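Local coordinates for protein alkyl hydroperoxide reductase AhpD (PDB 5DIK) that probably reduces alkyl hydroperoxides as an AhpD-like member of the carboxymuconolactone decarboxylase family and may take part in the antioxidative response of Legionella pneumophila, at residues Lys26-Met31 against Gly37-Ala42; Lys18-Gln23 against Ile73-Gln78; Met96-Tyr99 against Ser105-Tyr108; Asp52-Glu57 against Arg87-Glu92. One frame throughout, in Å; residues are numbered along the deposited sequence. Where two conformers were deposited one is given.

Contact 1. Residues Lys26-Met31 against Gly37-Ala42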
loop_
_atom_site.group_PDB
_atom_site.type_symbol
_atom_site.label_atom_id
_atom_site.label_comp_id
_atom_site.label_asym_id
_atom_site.label_seq_id
_atom_site.Cartn_x
_atom_site.Cartn_y
_atom_site.Cartn_z
ATOM N N LYS A 26 17.030 -21.579 -1.077
ATOM C CA LYS A 26 18.238 -20.957 -0.539
ATOM C C LYS A 26 18.001 -20.328 0.830
ATOM O O LYS A 26 18.820 -20.481 1.731
ATOM C CB LYS A 26 18.813 -19.927 -1.503
ATOM C CG LYS A 26 19.189 -20.499 -2.869
ATOM C CD LYS A 26 19.533 -19.374 -3.810
ATOM C CE LYS A 26 19.569 -19.815 -5.266
ATOM N NZ LYS A 26 19.797 -18.634 -6.117
ATOM N N PHE A 27 16.874 -19.610 1.004
ATOM C CA PHE A 27 16.531 -19.094 2.320
ATOM C C PHE A 27 16.390 -20.201 3.367
ATOM O O PHE A 27 16.802 -20.011 4.498
ATOM C CB PHE A 27 15.192 -18.319 2.319
ATOM C CG PHE A 27 15.197 -17.053 1.546
ATOM C CD1 PHE A 27 16.346 -16.302 1.380
ATOM C CD2 PHE A 27 14.000 -16.542 1.052
ATOM C CE1 PHE A 27 16.331 -15.097 0.686
ATOM C CE2 PHE A 27 13.980 -15.343 0.346
ATOM C CZ PHE A 27 15.156 -14.620 0.175
ATOM N N ARG A 28 15.771 -21.327 3.008
ATOM C CA ARG A 28 15.610 -22.444 3.962
ATOM C C ARG A 28 16.965 -22.954 4.436
ATOM O O ARG A 28 17.127 -23.281 5.624
ATOM C CB ARG A 28 14.790 -23.607 3.373
ATOM C CG ARG A 28 13.376 -23.214 2.951
ATOM C CD ARG A 28 12.353 -24.311 3.229
ATOM N NE ARG A 28 12.027 -24.377 4.662
ATOM C CZ ARG A 28 10.954 -23.832 5.246
ATOM N NH1 ARG A 28 10.042 -23.153 4.543
ATOM N NH2 ARG A 28 10.793 -23.965 6.559
ATOM N N LYS A 29 17.938 -22.997 3.531
ATOM C CA LYS A 29 19.308 -23.426 3.888
ATOM C C LYS A 29 20.067 -22.379 4.685
ATOM O O LYS A 29 20.697 -22.708 5.670
ATOM C CB LYS A 29 20.106 -23.838 2.639
ATOM C CG LYS A 29 19.971 -25.318 2.257
ATOM C CD LYS A 29 18.669 -25.918 2.806
ATOM C CE LYS A 29 18.450 -27.398 2.521
ATOM N NZ LYS A 29 17.237 -27.828 3.280
ATOM N N GLU A 30 19.972 -21.113 4.280
ATOM C CA GLU A 30 20.815 -20.060 4.822
ATOM C C GLU A 30 20.195 -19.256 5.972
ATOM O O GLU A 30 20.924 -18.601 6.715
ATOM C CB GLU A 30 21.221 -19.124 3.698
ATOM C CG GLU A 30 21.942 -19.846 2.559
ATOM C CD GLU A 30 22.293 -18.922 1.415
ATOM O OE1 GLU A 30 22.942 -17.893 1.648
ATOM O OE2 GLU A 30 21.936 -19.234 0.262
ATOM N N MET A 31 18.866 -19.249 6.084
ATOM C CA MET A 31 18.171 -18.560 7.183
ATOM C C MET A 31 17.139 -19.521 7.785
ATOM O O MET A 31 15.946 -19.212 7.811
ATOM C CB MET A 31 17.407 -17.329 6.695
ATOM C CG MET A 31 18.166 -16.284 5.918
ATOM S SD MET A 31 17.088 -14.841 5.623
ATOM C CE MET A 31 15.817 -15.448 4.514
ATOM N N GLY A 37 10.320 -20.120 11.565
ATOM C CA GLY A 37 9.350 -19.200 12.192
ATOM C C GLY A 37 8.215 -18.835 11.251
ATOM O O GLY A 37 7.051 -18.918 11.607
ATOM N N PHE A 38 8.565 -18.449 10.022
ATOM C CA PHE A 38 7.561 -18.108 9.031
ATOM C C PHE A 38 6.618 -19.301 8.747
ATOM O O PHE A 38 5.403 -19.129 8.715
ATOM C CB PHE A 38 8.180 -17.647 7.721
ATOM C CG PHE A 38 7.150 -17.215 6.730
ATOM C CD1 PHE A 38 6.527 -15.985 6.872
ATOM C CD2 PHE A 38 6.723 -18.066 5.734
ATOM C CE1 PHE A 38 5.503 -15.610 6.004
ATOM C CE2 PHE A 38 5.730 -17.691 4.867
ATOM C CZ PHE A 38 5.132 -16.466 4.990
ATOM N N SER A 39 7.179 -20.492 8.561
ATOM C CA SER A 39 6.371 -21.715 8.377
ATOM C C SER A 39 5.442 -21.986 9.536
ATOM O O SER A 39 4.335 -22.410 9.306
ATOM C CB SER A 39 7.250 -22.972 8.165
ATOM O OG SER A 39 7.852 -22.923 6.894
ATOM N N SER A 40 5.911 -21.793 10.768
ATOM C CA SER A 40 5.074 -21.971 11.942
ATOM C C SER A 40 3.890 -21.009 11.943
ATOM O O SER A 40 2.763 -21.409 12.236
ATOM C CB SER A 40 5.875 -21.796 13.236
ATOM O OG SER A 40 6.836 -22.819 13.341
ATOM N N LEU A 41 4.143 -19.746 11.601
ATOM C CA LEU A 41 3.053 -18.786 11.427
ATOM C C LEU A 41 2.106 -19.239 10.324
ATOM O O LEU A 41 0.887 -19.245 10.524
ATOM C CB LEU A 41 3.604 -17.389 11.117
ATOM C CG LEU A 41 2.593 -16.317 10.735
ATOM C CD1 LEU A 41 1.680 -16.045 11.915
ATOM C CD2 LEU A 41 3.320 -15.025 10.333
ATOM N N ALA A 42 2.635 -19.621 9.163
ATOM C CA ALA A 42 1.777 -20.021 8.046
ATOM C C ALA A 42 0.905 -21.217 8.384
ATOM O O ALA A 42 -0.287 -21.246 8.039
ATOM C CB ALA A 42 2.602 -20.293 6.797
#
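At the corner between two consecutive helices, 12-30 and 32-46, that are joined by a very short turn, Arg28 near the end of the first reaches Ser39 on the second. The backbones stay well apart: even the closest CA atoms, those of Arg28 and Ser39, are separated by 10.3 Å. A long side chain therefore has to span the gap. Arg28 does so with a chain bent at chi2 (-143°) and again at chi3, which swings the guanidinium toward the second helix although the CB itself does not point there. The group arrives end-on. Both terminal nitrogens settle on one oxygen, Arg28 NH2 lying 3.1 Å and Arg28 NH1 3.2 Å from Ser39 OG. The hydroxyl sits at the edge of the guanidinium, close to its plane, and the two bonds are moderately bent, with N-H...O angles of 149° and 144°. Together they point the end of the group at the hydroxyl, but with one acceptor near its long axis they do little by themselves to fix rotation about it. Ser39 OG is also hydrogen-bonded to Met35 O, one helical turn back. In the same corner, Phe27 and Arg28 pack on Met35. The arrangement is that of a helical hairpin corner whose diverging arms are joined at the protein surface by a forked arginine-to-hydroxyl bridge.

Contact 2. Residues Lys18-Gln23 against Ile73-Gln78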
loop_
_atom_site.group_PDB
_atom_site.type_symbol
_atom_site.label_atom_id
_atom_site.label_comp_id
_atom_site.label_asym_id
_atom_site.label_seq_id
_atom_site.Cartn_x
_atom_site.Cartn_y
_atom_site.Cartn_z
ATOM N N LYS A 18 7.934 -21.109 -9.688
ATOM C CA LYS A 18 9.179 -21.897 -9.683
ATOM C C LYS A 18 10.414 -21.035 -9.405
ATOM O O LYS A 18 11.283 -21.448 -8.664
ATOM C CB LYS A 18 9.341 -22.692 -11.004
ATOM C CG LYS A 18 8.396 -23.887 -11.053
ATOM C CD LYS A 18 8.405 -24.596 -12.406
ATOM C CE LYS A 18 9.584 -25.546 -12.508
ATOM N NZ LYS A 18 9.582 -26.298 -13.803
ATOM N N ASP A 19 10.489 -19.862 -10.025
ATOM C CA ASP A 19 11.605 -18.944 -9.799
ATOM C C ASP A 19 11.656 -18.462 -8.347
ATOM O O ASP A 19 12.734 -18.338 -7.778
ATOM C CB ASP A 19 11.563 -17.772 -10.773
ATOM C CG ASP A 19 11.996 -18.176 -12.188
ATOM O OD1 ASP A 19 12.420 -19.348 -12.369
ATOM O OD2 ASP A 19 11.879 -17.346 -13.114
ATOM N N ILE A 20 10.502 -18.229 -7.734
ATOM C CA ILE A 20 10.491 -17.856 -6.317
ATOM C C ILE A 20 10.923 -19.050 -5.455
ATOM O O ILE A 20 11.729 -18.908 -4.532
ATOM C CB ILE A 20 9.113 -17.314 -5.898
ATOM C CG1 ILE A 20 8.885 -15.943 -6.544
ATOM C CG2 ILE A 20 9.009 -17.267 -4.380
ATOM C CD1 ILE A 20 7.430 -15.484 -6.589
ATOM N N THR A 21 10.406 -20.231 -5.764
ATOM C CA THR A 21 10.742 -21.436 -4.998
ATOM C C THR A 21 12.250 -21.708 -5.013
ATOM O O THR A 21 12.799 -22.094 -3.999
ATOM C CB THR A 21 9.947 -22.660 -5.509
ATOM O OG1 THR A 21 8.560 -22.430 -5.258
ATOM C CG2 THR A 21 10.378 -23.977 -4.805
ATOM N N THR A 22 12.898 -21.468 -6.147
ATOM C CA THR A 22 14.352 -21.627 -6.248
ATOM C C THR A 22 15.077 -20.750 -5.209
ATOM O O THR A 22 16.047 -21.193 -4.571
ATOM C CB THR A 22 14.827 -21.274 -7.667
ATOM O OG1 THR A 22 14.243 -22.203 -8.587
ATOM C CG2 THR A 22 16.370 -21.300 -7.791
ATOM N N GLN A 23 14.604 -19.514 -5.032
ATOM C CA GLN A 23 15.205 -18.636 -4.029
ATOM C C GLN A 23 14.837 -19.032 -2.611
ATOM O O GLN A 23 15.690 -18.995 -1.724
ATOM C CB GLN A 23 14.862 -17.161 -4.299
ATOM C CG GLN A 23 15.134 -16.694 -5.725
ATOM C CD GLN A 23 16.588 -16.877 -6.173
ATOM O OE1 GLN A 23 17.515 -16.866 -5.379
ATOM N NE2 GLN A 23 16.780 -16.990 -7.481
ATOM N N ILE A 73 -0.306 -14.494 -5.801
ATOM C CA ILE A 73 -1.460 -14.902 -6.640
ATOM C C ILE A 73 -1.202 -16.310 -7.232
ATOM O O ILE A 73 -2.082 -17.188 -7.196
ATOM C CB ILE A 73 -1.762 -13.856 -7.734
ATOM C CG1 ILE A 73 -2.409 -12.631 -7.084
ATOM C CG2 ILE A 73 -2.736 -14.408 -8.789
ATOM C CD1 ILE A 73 -2.473 -11.424 -8.004
ATOM N N GLY A 74 0.010 -16.517 -7.719
ATOM C CA GLY A 74 0.409 -17.798 -8.277
ATOM C C GLY A 74 0.337 -18.933 -7.277
ATOM O O GLY A 74 -0.300 -19.955 -7.530
ATOM N N PHE A 75 0.975 -18.755 -6.124
ATOM C CA PHE A 75 0.963 -19.789 -5.110
ATOM C C PHE A 75 -0.410 -20.100 -4.568
ATOM O O PHE A 75 -0.753 -21.280 -4.419
ATOM C CB PHE A 75 1.919 -19.486 -3.942
ATOM C CG PHE A 75 3.375 -19.700 -4.276
ATOM C CD1 PHE A 75 3.887 -20.990 -4.478
ATOM C CD2 PHE A 75 4.257 -18.629 -4.347
ATOM C CE1 PHE A 75 5.236 -21.195 -4.798
ATOM C CE2 PHE A 75 5.602 -18.825 -4.671
ATOM C CZ PHE A 75 6.102 -20.116 -4.875
ATOM N N HIS A 76 -1.196 -19.064 -4.233
ATOM C CA HIS A 76 -2.518 -19.308 -3.686
ATOM C C HIS A 76 -3.502 -19.889 -4.715
ATOM O O HIS A 76 -4.369 -20.673 -4.335
ATOM C CB HIS A 76 -3.057 -18.058 -2.979
ATOM C CG HIS A 76 -2.231 -17.695 -1.788
ATOM N ND1 HIS A 76 -2.021 -18.572 -0.742
ATOM C CD2 HIS A 76 -1.480 -16.609 -1.521
ATOM C CE1 HIS A 76 -1.204 -18.026 0.140
ATOM N NE2 HIS A 76 -0.873 -16.825 -0.298
ATOM N N SER A 77 -3.335 -19.545 -5.995
ATOM C CA SER A 77 -4.087 -20.195 -7.100
ATOM C C SER A 77 -3.865 -21.696 -7.146
ATOM O O SER A 77 -4.795 -22.495 -7.257
ATOM C CB SER A 77 -3.627 -19.635 -8.444
ATOM O OG SER A 77 -4.323 -18.452 -8.660
ATOM N N GLN A 78 -2.601 -22.058 -7.078
ATOM C CA GLN A 78 -2.181 -23.448 -7.103
ATOM C C GLN A 78 -2.774 -24.230 -5.931
ATOM O O GLN A 78 -3.325 -25.327 -6.099
ATOM C CB GLN A 78 -0.658 -23.477 -7.111
ATOM C CG GLN A 78 -0.022 -24.822 -7.232
ATOM C CD GLN A 78 1.486 -24.693 -7.328
ATOM O OE1 GLN A 78 2.116 -23.981 -6.542
ATOM N NE2 GLN A 78 2.076 -25.368 -8.312
#
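Apolar packing is the first of the interactions that join Ile20 and Thr21 to Phe75. The contact lays the N-terminal helix 12-30 against helix 70-82, the helix that carries Cys72 of the Cys69-Cys72 disulfide. The ring of Phe75 projects from its helix toward the other, and its far end does the touching. Ile20 offers its CG2 methyl, with Ile20 CG2 3.8 Å from Phe75 CE2 and a little farther, 4.1 Å, from Phe75 CZ. That methyl stands anti to the backbone N, which leaves CG1 beside the N and CG2 turned to the ring; Ile20 CB also comes within 4.0 Å of Phe75 CE2.

The second kind of interaction sets a hydroxyl oxygen against the rim of the ring. Thr21 OG1 lies at the edge of Phe75, near its plane, 3.4 Å from Phe75 CZ and 3.6 Å from Phe75 CE1. The slightly positive C-H edge of the ring thus faces the oxygen, whose main polar partner is Thr17 O, one turn earlier in the same helix.

Hydrogen bonds in this region run within each helix. Thr22 OG1 and Thr22 N reach Lys18 O from opposite faces of its carbonyl plane, and Ser77 OG and Ser77 N hold Ile73 O in the same manner.

Neighbouring groups extend the apolar side: Ala110 of a second subunit packs on Ile20, and Met107 of that subunit on Phe75. The chemistry is consistent with a joint held mainly by dispersion, with perhaps a weak edge electrostatic term.

Contact 3. Residues Met96-Tyr99 against Ser105-Tyr108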
loop_
_atom_site.group_PDB
_atom_site.type_symbol
_atom_site.label_atom_id
_atom_site.label_comp_id
_atom_site.label_asym_id
_atom_site.label_seq_id
_atom_site.Cartn_x
_atom_site.Cartn_y
_atom_site.Cartn_z
ATOM N N MET A 96 -15.144 -9.549 -4.126
ATOM C CA MET A 96 -14.919 -8.827 -2.869
ATOM C C MET A 96 -13.657 -7.944 -2.925
ATOM O O MET A 96 -13.667 -6.812 -2.452
ATOM C CB MET A 96 -14.848 -9.797 -1.686
ATOM C CG MET A 96 -16.185 -10.415 -1.334
ATOM S SD MET A 96 -17.473 -9.204 -1.009
ATOM C CE MET A 96 -16.771 -8.378 0.445
ATOM N N ALA A 97 -12.600 -8.446 -3.549
ATOM C CA ALA A 97 -11.377 -7.672 -3.734
ATOM C C ALA A 97 -11.647 -6.416 -4.571
ATOM O O ALA A 97 -11.131 -5.349 -4.257
ATOM C CB ALA A 97 -10.303 -8.533 -4.396
ATOM N N VAL A 98 -12.472 -6.528 -5.616
ATOM C CA VAL A 98 -12.779 -5.370 -6.473
ATOM C C VAL A 98 -13.602 -4.337 -5.726
ATOM O O VAL A 98 -13.352 -3.127 -5.814
ATOM C CB VAL A 98 -13.497 -5.795 -7.773
ATOM C CG1 VAL A 98 -13.941 -4.587 -8.558
ATOM C CG2 VAL A 98 -12.553 -6.658 -8.617
ATOM N N TYR A 99 -14.579 -4.802 -4.966
ATOM C CA TYR A 99 -15.342 -3.930 -4.110
ATOM C C TYR A 99 -14.438 -3.154 -3.129
ATOM O O TYR A 99 -14.651 -1.945 -2.921
ATOM C CB TYR A 99 -16.423 -4.747 -3.383
ATOM C CG TYR A 99 -16.943 -4.186 -2.056
ATOM C CD1 TYR A 99 -17.467 -2.898 -1.968
ATOM C CD2 TYR A 99 -17.033 -5.002 -0.942
ATOM C CE1 TYR A 99 -17.980 -2.404 -0.771
ATOM C CE2 TYR A 99 -17.550 -4.536 0.270
ATOM C CZ TYR A 99 -18.008 -3.236 0.357
ATOM O OH TYR A 99 -18.525 -2.794 1.545
ATOM N N SER A 105 -7.569 -3.433 -8.257
ATOM C CA SER A 105 -7.921 -4.790 -7.872
ATOM C C SER A 105 -8.613 -5.560 -8.980
ATOM O O SER A 105 -8.403 -6.751 -9.099
ATOM C CB SER A 105 -8.753 -4.822 -6.604
ATOM O OG SER A 105 -7.941 -4.403 -5.518
ATOM N N LEU A 106 -9.348 -4.877 -9.820
ATOM C CA LEU A 106 -9.886 -5.520 -11.037
ATOM C C LEU A 106 -8.769 -6.037 -11.945
ATOM O O LEU A 106 -8.870 -7.142 -12.484
ATOM C CB LEU A 106 -10.797 -4.553 -11.776
ATOM C CG LEU A 106 -11.520 -5.137 -12.980
ATOM C CD1 LEU A 106 -12.440 -6.270 -12.542
ATOM C CD2 LEU A 106 -12.286 -4.025 -13.676
ATOM N N MET A 107 -7.690 -5.273 -12.091
ATOM C CA MET A 107 -6.515 -5.702 -12.875
ATOM C C MET A 107 -5.832 -6.967 -12.334
ATOM O O MET A 107 -5.497 -7.894 -13.088
ATOM C CB MET A 107 -5.458 -4.605 -12.948
ATOM C CG MET A 107 -5.925 -3.260 -13.464
ATOM S SD MET A 107 -6.530 -3.260 -15.190
ATOM C CE MET A 107 -8.268 -3.514 -15.000
ATOM N N TYR A 108 -5.646 -7.036 -11.016
ATOM C CA TYR A 108 -5.088 -8.231 -10.417
ATOM C C TYR A 108 -6.075 -9.388 -10.313
ATOM O O TYR A 108 -5.664 -10.559 -10.223
ATOM C CB TYR A 108 -4.394 -7.892 -9.062
ATOM C CG TYR A 108 -3.117 -7.158 -9.357
ATOM C CD1 TYR A 108 -1.951 -7.844 -9.645
ATOM C CD2 TYR A 108 -3.101 -5.758 -9.430
ATOM C CE1 TYR A 108 -0.791 -7.182 -9.967
ATOM C CE2 TYR A 108 -1.951 -5.086 -9.781
ATOM C CZ TYR A 108 -0.798 -5.788 -10.039
ATOM O OH TYR A 108 0.356 -5.104 -10.361
HETATM O O HOH W 1 -8.699 -5.120 -2.934
#
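The end of helix 87-99 and the start of helix 102-120 come close enough for backbone to meet side chain, the CA atoms of Val98 and Ser105 lying 5.1 Å apart. Ser105 turns its CB toward the first helix, and Ser105 CB rests 3.4 Å from Ala97 O. Its hydroxyl does not bond that carbonyl directly. Instead a water molecule bridges them, donating to Ala97 O at 2.8 Å and standing 2.8 Å from Ser105 OG; the carbonyl thereby gains a polar partner in a buried place. This is the corner of a helical hairpin, its two helices joined by a very short turn, in which the Ala97 carbonyl and the Ser105 side chain come together. Beside the water bridge lies an apolar patch. Val98 meets Leu106 through one branch. With chi1 at 174°, CG1 is anti to the backbone N and CG2 anti to the carbonyl carbon, which turns Val98 CG2 to the Leu106 backbone, 3.8 Å from Leu106 CA. The same methyl touches the leucine's branch end, with Val98 CG2 3.9 Å from Leu106 CD1. Phe38 of a neighbouring subunit packs on both Val98 and Leu106, while Val65 of helix 53-66 lies against Ala97.

Contact 4. Residues Asp52-Glu57 against Arg87-Glu92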
loop_
_atom_site.group_PDB
_atom_site.type_symbol
_atom_site.label_atom_id
_atom_site.label_comp_id
_atom_site.label_asym_id
_atom_site.label_seq_id
_atom_site.Cartn_x
_atom_site.Cartn_y
_atom_site.Cartn_z
ATOM N N ASP A 52 -12.692 -23.693 7.167
ATOM C CA ASP A 52 -11.895 -24.791 6.587
ATOM C C ASP A 52 -10.733 -24.242 5.737
ATOM O O ASP A 52 -10.647 -23.040 5.486
ATOM C CB ASP A 52 -12.745 -25.832 5.862
ATOM C CG ASP A 52 -13.462 -25.294 4.645
ATOM O OD1 ASP A 52 -13.103 -24.232 4.090
ATOM O OD2 ASP A 52 -14.450 -25.940 4.256
ATOM N N LYS A 53 -9.812 -25.108 5.371
ATOM C CA LYS A 53 -8.606 -24.690 4.674
ATOM C C LYS A 53 -8.947 -23.998 3.364
ATOM O O LYS A 53 -8.325 -23.015 3.018
ATOM C CB LYS A 53 -7.700 -25.867 4.366
ATOM C CG LYS A 53 -6.930 -26.416 5.543
ATOM C CD LYS A 53 -6.041 -27.571 5.067
ATOM C CE LYS A 53 -4.962 -27.935 6.074
ATOM N NZ LYS A 53 -3.991 -26.832 6.310
ATOM N N LYS A 54 -9.939 -24.506 2.634
ATOM C CA LYS A 54 -10.318 -23.877 1.358
ATOM C C LYS A 54 -10.798 -22.433 1.562
ATOM O O LYS A 54 -10.438 -21.538 0.806
ATOM C CB LYS A 54 -11.422 -24.689 0.672
ATOM C CG LYS A 54 -11.903 -24.102 -0.652
ATOM C CD LYS A 54 -13.104 -24.879 -1.170
ATOM C CE LYS A 54 -14.366 -24.523 -0.406
ATOM N NZ LYS A 54 -15.429 -25.492 -0.760
ATOM N N THR A 55 -11.629 -22.223 2.568
ATOM C CA THR A 55 -12.113 -20.889 2.897
ATOM C C THR A 55 -10.961 -19.955 3.241
ATOM O O THR A 55 -10.961 -18.806 2.798
ATOM C CB THR A 55 -13.138 -20.914 4.044
ATOM O OG1 THR A 55 -14.250 -21.713 3.651
ATOM C CG2 THR A 55 -13.658 -19.516 4.384
ATOM N N LYS A 56 -10.025 -20.428 4.082
ATOM C CA LYS A 56 -8.835 -19.665 4.417
ATOM C C LYS A 56 -8.002 -19.334 3.194
ATOM O O LYS A 56 -7.501 -18.205 3.070
ATOM C CB LYS A 56 -7.987 -20.361 5.481
ATOM C CG LYS A 56 -8.662 -20.340 6.828
ATOM C CD LYS A 56 -7.759 -20.886 7.901
ATOM C CE LYS A 56 -8.536 -21.027 9.198
ATOM N NZ LYS A 56 -7.608 -21.320 10.289
ATOM N N GLU A 57 -7.899 -20.258 2.242
ATOM C CA GLU A 57 -7.181 -19.935 1.024
ATOM C C GLU A 57 -7.883 -18.929 0.128
ATOM O O GLU A 57 -7.195 -18.216 -0.611
ATOM C CB GLU A 57 -6.892 -21.173 0.156
ATOM C CG GLU A 57 -5.723 -21.953 0.656
ATOM C CD GLU A 57 -4.406 -21.186 0.652
ATOM O OE1 GLU A 57 -3.985 -20.627 -0.376
ATOM O OE2 GLU A 57 -3.747 -21.258 1.681
ATOM N N ARG A 87 -14.403 -22.529 -9.578
ATOM C CA ARG A 87 -14.298 -21.288 -10.317
ATOM C C ARG A 87 -15.226 -20.203 -9.749
ATOM O O ARG A 87 -14.821 -19.048 -9.592
ATOM C CB ARG A 87 -14.656 -21.592 -11.782
ATOM C CG ARG A 87 -14.368 -20.456 -12.720
ATOM C CD ARG A 87 -14.845 -20.828 -14.108
ATOM N NE ARG A 87 -14.586 -19.749 -15.030
ATOM C CZ ARG A 87 -13.453 -19.566 -15.670
ATOM N NH1 ARG A 87 -12.437 -20.410 -15.521
ATOM N NH2 ARG A 87 -13.348 -18.552 -16.509
ATOM N N GLU A 88 -16.465 -20.577 -9.431
ATOM C CA GLU A 88 -17.418 -19.639 -8.887
ATOM C C GLU A 88 -17.032 -19.105 -7.491
ATOM O O GLU A 88 -17.256 -17.932 -7.213
ATOM C CB GLU A 88 -18.839 -20.225 -8.839
ATOM C CG GLU A 88 -19.922 -19.262 -8.308
ATOM C CD GLU A 88 -20.173 -18.005 -9.160
ATOM O OE1 GLU A 88 -19.796 -18.000 -10.344
ATOM O OE2 GLU A 88 -20.750 -17.020 -8.642
ATOM N N GLU A 89 -16.503 -19.962 -6.636
ATOM C CA GLU A 89 -15.979 -19.509 -5.325
ATOM C C GLU A 89 -14.844 -18.512 -5.563
ATOM O O GLU A 89 -14.784 -17.483 -4.894
ATOM C CB GLU A 89 -15.486 -20.697 -4.467
ATOM C CG GLU A 89 -16.616 -21.576 -3.976
ATOM C CD GLU A 89 -16.157 -22.922 -3.415
ATOM O OE1 GLU A 89 -15.115 -23.476 -3.846
ATOM O OE2 GLU A 89 -16.851 -23.422 -2.524
ATOM N N LEU A 90 -13.952 -18.812 -6.507
ATOM C CA LEU A 90 -12.869 -17.866 -6.829
ATOM C C LEU A 90 -13.428 -16.523 -7.306
ATOM O O LEU A 90 -13.032 -15.465 -6.806
ATOM C CB LEU A 90 -11.906 -18.455 -7.859
ATOM C CG LEU A 90 -10.878 -17.469 -8.413
ATOM C CD1 LEU A 90 -9.888 -17.108 -7.329
ATOM C CD2 LEU A 90 -10.148 -18.035 -9.614
ATOM N N LEU A 91 -14.348 -16.560 -8.286
ATOM C CA LEU A 91 -14.903 -15.347 -8.825
ATOM C C LEU A 91 -15.513 -14.485 -7.723
ATOM O O LEU A 91 -15.396 -13.268 -7.752
ATOM C CB LEU A 91 -15.934 -15.629 -9.918
ATOM C CG LEU A 91 -15.369 -16.224 -11.221
ATOM C CD1 LEU A 91 -16.523 -16.566 -12.149
ATOM C CD2 LEU A 91 -14.401 -15.285 -11.913
ATOM N N GLU A 92 -16.211 -15.107 -6.791
ATOM C CA GLU A 92 -16.887 -14.349 -5.760
ATOM C C GLU A 92 -15.890 -13.712 -4.797
ATOM O O GLU A 92 -16.120 -12.600 -4.303
ATOM C CB GLU A 92 -17.937 -15.193 -5.046
ATOM C CG GLU A 92 -19.100 -15.498 -6.015
ATOM C CD GLU A 92 -20.325 -16.112 -5.382
ATOM O OE1 GLU A 92 -20.440 -16.072 -4.121
ATOM O OE2 GLU A 92 -21.175 -16.651 -6.162
#
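Lys54 and Glu89 reach out from helices 53-66 and 87-99 and cross at about a right angle, so that the lysine's end comes across the carboxylate of Glu89. Both point their CB atoms across the gap. Glu89 runs out extended beyond CG and presents its carboxylate, whereas Lys54, with CG anti to the backbone N (chi1 179°), bends at chi3 (76°) and brings CD, CE and NZ up to the carboxylate. The ammonium then settles on one oxygen: Lys54 NZ is 3.1 Å from Glu89 OE2, a hydrogen bond within a salt bridge, made on the syn side of the oxygen and 19° out of the carboxylate plane. The methylenes follow the same group, Lys54 CE lying 3.4 Å from Glu89 OE2 and Lys54 CD 3.6 Å from Glu89 OE1. That second oxygen has a stronger partner of its own in Thr86 N, just before helix 87-99, so each carboxylate oxygen serves a different donor and the flat group is held from two directions.

Lys54 belongs to the first turn of its helix, which opens with a classical N-cap. Asp52 OD1 accepts from Thr55 N, 2.9 Å away and met nearly along the C-O axis, and from Thr55 OG1, 2.8 Å away and above the carboxylate plane. The negative charge of Asp52 would probably interact favourably with the positive end of the helix dipole. Around the bridge, Ala85 packs on Lys54 and Leu58 on Glu89, while Leu51 of a neighbouring subunit also lies against Glu89.

In the fold
Contacts 1 and 3 close corners between successive helices of this hexameric, all-helical protein, while contacts 2 and 4 join helices farther apart in the chain. Contacts 1 and 2 share helix 12-30, their centres 15 Å apart, and both face a second subunit; contacts 3 and 4 share helix 87-99, with the same spacing. Contacts 1 and 3 lie on opposite sides of the chain's centre, about 30 Å between centres. Contact 2 is the hub: Ile73 CD1 packs 4.0 Å from Tyr108 CD1 of contact 3, and His76 ND1 lies 2.9 Å from Glu57 OE1 of contact 4, a probable hydrogen bond. In AhpD relatives a cysteine pair like Cys69-Cys72 is the redox centre.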